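Local coordinates for protein DnaJ homolog subfamily C member 3 (Mus musculus, PDB 3IEG) that acts as a co-chaperone of the unfolded protein response, binding misfolded proteins through its TPR domain, stimulating the Hsc70 ATPase and restraining the eIF2-alpha kinase GCN2, at residues Asp144-Val149 with Ala154-Leu159. Residues are numbered along the deposited sequence; the frame is centred on the assembly and turned at random.
Sequences DKILEV and AELREL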
ATOM      1  N   ASP A 144      12.399   7.139  -8.915  1.00 33.29           N
ATOM      2  CA  ASP A 144      11.324   8.058  -9.276  1.00 33.92           C
ATOM      3  C   ASP A 144      11.305   8.290 -10.781  1.00 34.21           C
ATOM      4  O   ASP A 144      10.262   8.154 -11.416  1.00 34.37           O
ATOM      5  CB  ASP A 144      11.473   9.393  -8.546  1.00 34.07           C
ATOM      6  CG  ASP A 144      10.991   9.340  -7.107  1.00 35.21           C
ATOM      7  OD1 ASP A 144      10.171   8.455  -6.750  1.00 35.11           O
ATOM      8  OD2 ASP A 144      11.438  10.207  -6.325  1.00 37.14           O
ATOM      9  N   LYS A 145      12.467   8.635 -11.339  1.00 34.75           N
ATOM     10  CA  LYS A 145      12.621   8.844 -12.774  1.00 35.11           C
ATOM     11  C   LYS A 145      12.288   7.592 -13.579  1.00 34.35           C
ATOM     12  O   LYS A 145      11.481   7.649 -14.503  1.00 34.46           O
ATOM     13  CB  LYS A 145      14.034   9.340 -13.122  1.00 36.06           C
ATOM     14  CG  LYS A 145      14.108  10.783 -13.656  1.00 38.87           C
ATOM     15  CD  LYS A 145      14.440  11.794 -12.547  1.00 43.37           C
ATOM     16  CE  LYS A 145      15.949  12.094 -12.483  1.00 45.44           C
ATOM     17  NZ  LYS A 145      16.272  13.110 -11.430  1.00 46.74           N
ATOM     18  N   ILE A 146      12.895   6.465 -13.232  1.00 33.54           N
ATOM     19  CA  ILE A 146      12.620   5.233 -13.952  1.00 33.15           C
ATOM     20  C   ILE A 146      11.118   4.921 -13.941  1.00 33.17           C
ATOM     21  O   ILE A 146      10.523   4.693 -14.999  1.00 33.05           O
ATOM     22  CB  ILE A 146      13.442   4.047 -13.421  1.00 33.13           C
ATOM     23  CG1 ILE A 146      14.926   4.392 -13.449  1.00 33.36           C
ATOM     24  CG2 ILE A 146      13.226   2.807 -14.273  1.00 32.66           C
ATOM     25  CD1 ILE A 146      15.766   3.586 -12.488  1.00 33.71           C
ATOM     26  N   LEU A 147      10.491   4.957 -12.772  1.00 33.02           N
ATOM     27  CA  LEU A 147       9.104   4.503 -12.676  1.00 33.41           C
ATOM     28  C   LEU A 147       8.072   5.380 -13.398  1.00 33.69           C
ATOM     29  O   LEU A 147       6.920   4.974 -13.547  1.00 33.52           O
ATOM     30  CB  LEU A 147       8.708   4.228 -11.219  1.00 33.45           C
ATOM     31  CG  LEU A 147       9.378   3.004 -10.572  1.00 32.83           C
ATOM     32  CD1 LEU A 147       9.314   3.100  -9.061  1.00 32.82           C
ATOM     33  CD2 LEU A 147       8.767   1.692 -11.063  1.00 31.64           C
ATOM     34  N   GLU A 148       8.493   6.566 -13.845  1.00 34.29           N
ATOM     35  CA  GLU A 148       7.661   7.431 -14.694  1.00 34.92           C
ATOM     36  C   GLU A 148       7.452   6.785 -16.053  1.00 34.27           C
ATOM     37  O   GLU A 148       6.405   6.947 -16.665  1.00 35.08           O
ATOM     38  CB  GLU A 148       8.306   8.808 -14.920  1.00 35.66           C
ATOM     39  CG  GLU A 148       8.327   9.734 -13.717  1.00 39.12           C
ATOM     40  CD  GLU A 148       6.936  10.046 -13.198  1.00 44.58           C
ATOM     41  OE1 GLU A 148       6.746  10.034 -11.953  1.00 47.28           O
ATOM     42  OE2 GLU A 148       6.028  10.297 -14.027  1.00 47.16           O
ATOM     43  N   VAL A 149       8.458   6.058 -16.521  1.00 33.20           N
ATOM     44  CA  VAL A 149       8.412   5.444 -17.830  1.00 32.06           C
ATOM     45  C   VAL A 149       8.081   3.970 -17.693  1.00 31.77           C
ATOM     46  O   VAL A 149       7.175   3.482 -18.351  1.00 32.08           O
ATOM     47  CB  VAL A 149       9.743   5.635 -18.586  1.00 31.96           C
ATOM     48  CG1 VAL A 149       9.745   4.854 -19.885  1.00 31.79           C
ATOM     49  CG2 VAL A 149      10.014   7.118 -18.834  1.00 31.06           C
ATOM     50  N   ALA A 154       7.368  -4.110 -11.676  1.00 30.44           N
ATOM     51  CA  ALA A 154       6.986  -4.437 -10.310  1.00 30.34           C
ATOM     52  C   ALA A 154       8.181  -4.442  -9.368  1.00 30.44           C
ATOM     53  O   ALA A 154       8.085  -3.941  -8.258  1.00 30.41           O
ATOM     54  CB  ALA A 154       6.241  -5.769 -10.256  1.00 30.00           C
ATOM     55  N   GLU A 155       9.308  -4.991  -9.811  1.00 30.90           N
ATOM     56  CA  GLU A 155      10.450  -5.194  -8.914  1.00 31.67           C
ATOM     57  C   GLU A 155      11.133  -3.873  -8.509  1.00 31.58           C
ATOM     58  O   GLU A 155      11.592  -3.734  -7.371  1.00 32.15           O
ATOM     59  CB  GLU A 155      11.487  -6.191  -9.477  1.00 31.62           C
ATOM     60  CG  GLU A 155      11.007  -7.202 -10.555  1.00 35.09           C
ATOM     61  CD  GLU A 155       9.705  -7.931 -10.227  1.00 37.71           C
ATOM     62  OE1 GLU A 155       9.695  -8.723  -9.270  1.00 38.59           O
ATOM     63  OE2 GLU A 155       8.700  -7.720 -10.949  1.00 38.43           O
ATOM     64  N   LEU A 156      11.197  -2.907  -9.423  1.00 31.34           N
ATOM     65  CA  LEU A 156      11.789  -1.605  -9.116  1.00 30.91           C
ATOM     66  C   LEU A 156      10.888  -0.806  -8.197  1.00 31.15           C
ATOM     67  O   LEU A 156      11.357  -0.026  -7.383  1.00 31.12           O
ATOM     68  CB  LEU A 156      12.094  -0.822 -10.386  1.00 30.76           C
ATOM     69  CG  LEU A 156      13.240  -1.361 -11.237  1.00 30.08           C
ATOM     70  CD1 LEU A 156      13.675  -0.292 -12.231  1.00 30.02           C
ATOM     71  CD2 LEU A 156      14.417  -1.807 -10.367  1.00 29.14           C
ATOM     72  N   ARG A 157       9.586  -1.015  -8.349  1.00 31.62           N
ATOM     73  CA  ARG A 157       8.579  -0.553  -7.407  1.00 32.06           C
ATOM     74  C   ARG A 157       8.850  -1.083  -6.001  1.00 31.96           C
ATOM     75  O   ARG A 157       8.841  -0.332  -5.032  1.00 32.05           O
ATOM     76  CB  ARG A 157       7.214  -1.070  -7.845  1.00 32.45           C
ATOM     77  CG  ARG A 157       6.071  -0.315  -7.286  1.00 33.22           C
ATOM     78  CD  ARG A 157       5.762   0.797  -8.227  1.00 36.20           C
ATOM     79  NE  ARG A 157       4.840   1.738  -7.627  1.00 39.03           N
ATOM     80  CZ  ARG A 157       4.079   2.547  -8.337  1.00 39.17           C
ATOM     81  NH1 ARG A 157       4.150   2.496  -9.658  1.00 39.21           N
ATOM     82  NH2 ARG A 157       3.257   3.388  -7.727  1.00 40.64           N
ATOM     83  N   GLU A 158       9.068  -2.385  -5.897  1.00 31.89           N
ATOM     84  CA  GLU A 158       9.357  -2.997  -4.615  1.00 32.29           C
ATOM     85  C   GLU A 158      10.695  -2.532  -4.057  1.00 31.38           C
ATOM     86  O   GLU A 158      10.818  -2.382  -2.851  1.00 31.61           O
ATOM     87  CB  GLU A 158       9.306  -4.519  -4.711  1.00 32.20           C
ATOM     88  CG  GLU A 158       7.907  -5.062  -4.996  1.00 33.88           C
ATOM     89  CD  GLU A 158       7.862  -6.579  -5.070  1.00 34.26           C
ATOM     90  OE1 GLU A 158       8.787  -7.181  -5.650  1.00 38.19           O
ATOM     91  OE2 GLU A 158       6.903  -7.178  -4.542  1.00 37.86           O
ATOM     92  N   LEU A 159      11.678  -2.298  -4.928  1.00 30.59           N
ATOM     93  CA  LEU A 159      12.969  -1.772  -4.508  1.00 30.05           C
ATOM     94  C   LEU A 159      12.861  -0.364  -3.926  1.00 29.96           C
ATOM     95  O   LEU A 159      13.511  -0.057  -2.931  1.00 30.14           O
ATOM     96  CB  LEU A 159      13.981  -1.787  -5.651  1.00 30.36           C
ATOM     97  CG  LEU A 159      15.399  -1.285  -5.293  1.00 30.05           C
ATOM     98  CD1 LEU A 159      16.156  -2.311  -4.465  1.00 29.70           C
ATOM     99  CD2 LEU A 159      16.184  -0.943  -6.535  1.00 29.40           C
TER
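Leu147 presses its forked end against the backbone of helix 154-166 between Leu156 and Arg157. One methyl, CD2, lies 3.9 Å from Arg157 N, while the other, CD1, is 4.1 Å from both Leu156 O and Arg157 CA. CD2 also borders two side chains, standing 4.2 Å from Leu156 CB and equally far from Arg157 CD, where the aliphatic part of the arginine flanks the leucine. Beside this, Ile146 and Leu156 cross at about a right angle, and their closest approach is Ile146 CG2 to Leu156 CD1 at 3.7 Å. With that branch anti to the backbone N, it becomes the nearer of the two to Leu156. The contact is thus apolar, with the three aliphatic residues buried and the two segments running nearly antiparallel, at 151° with their axes 10.3 Å apart.

Further out, Asp153 OD1 accepts a hydrogen bond from Leu156 N in the first turn of its helix, and Asp144 forms a salt bridge with Arg160, a polar link between the same two helices. The packing joins the end of TPR 4 to the start of TPR 5 across a short connection, as expected of successive antiparallel helices in a TPR array. Ile146 also rests on Met120 and Leu123 of helix 104-132, whereas Arg157 reaches Ala179 and Ala180 of helix 170-181, placing the contact between those two helices.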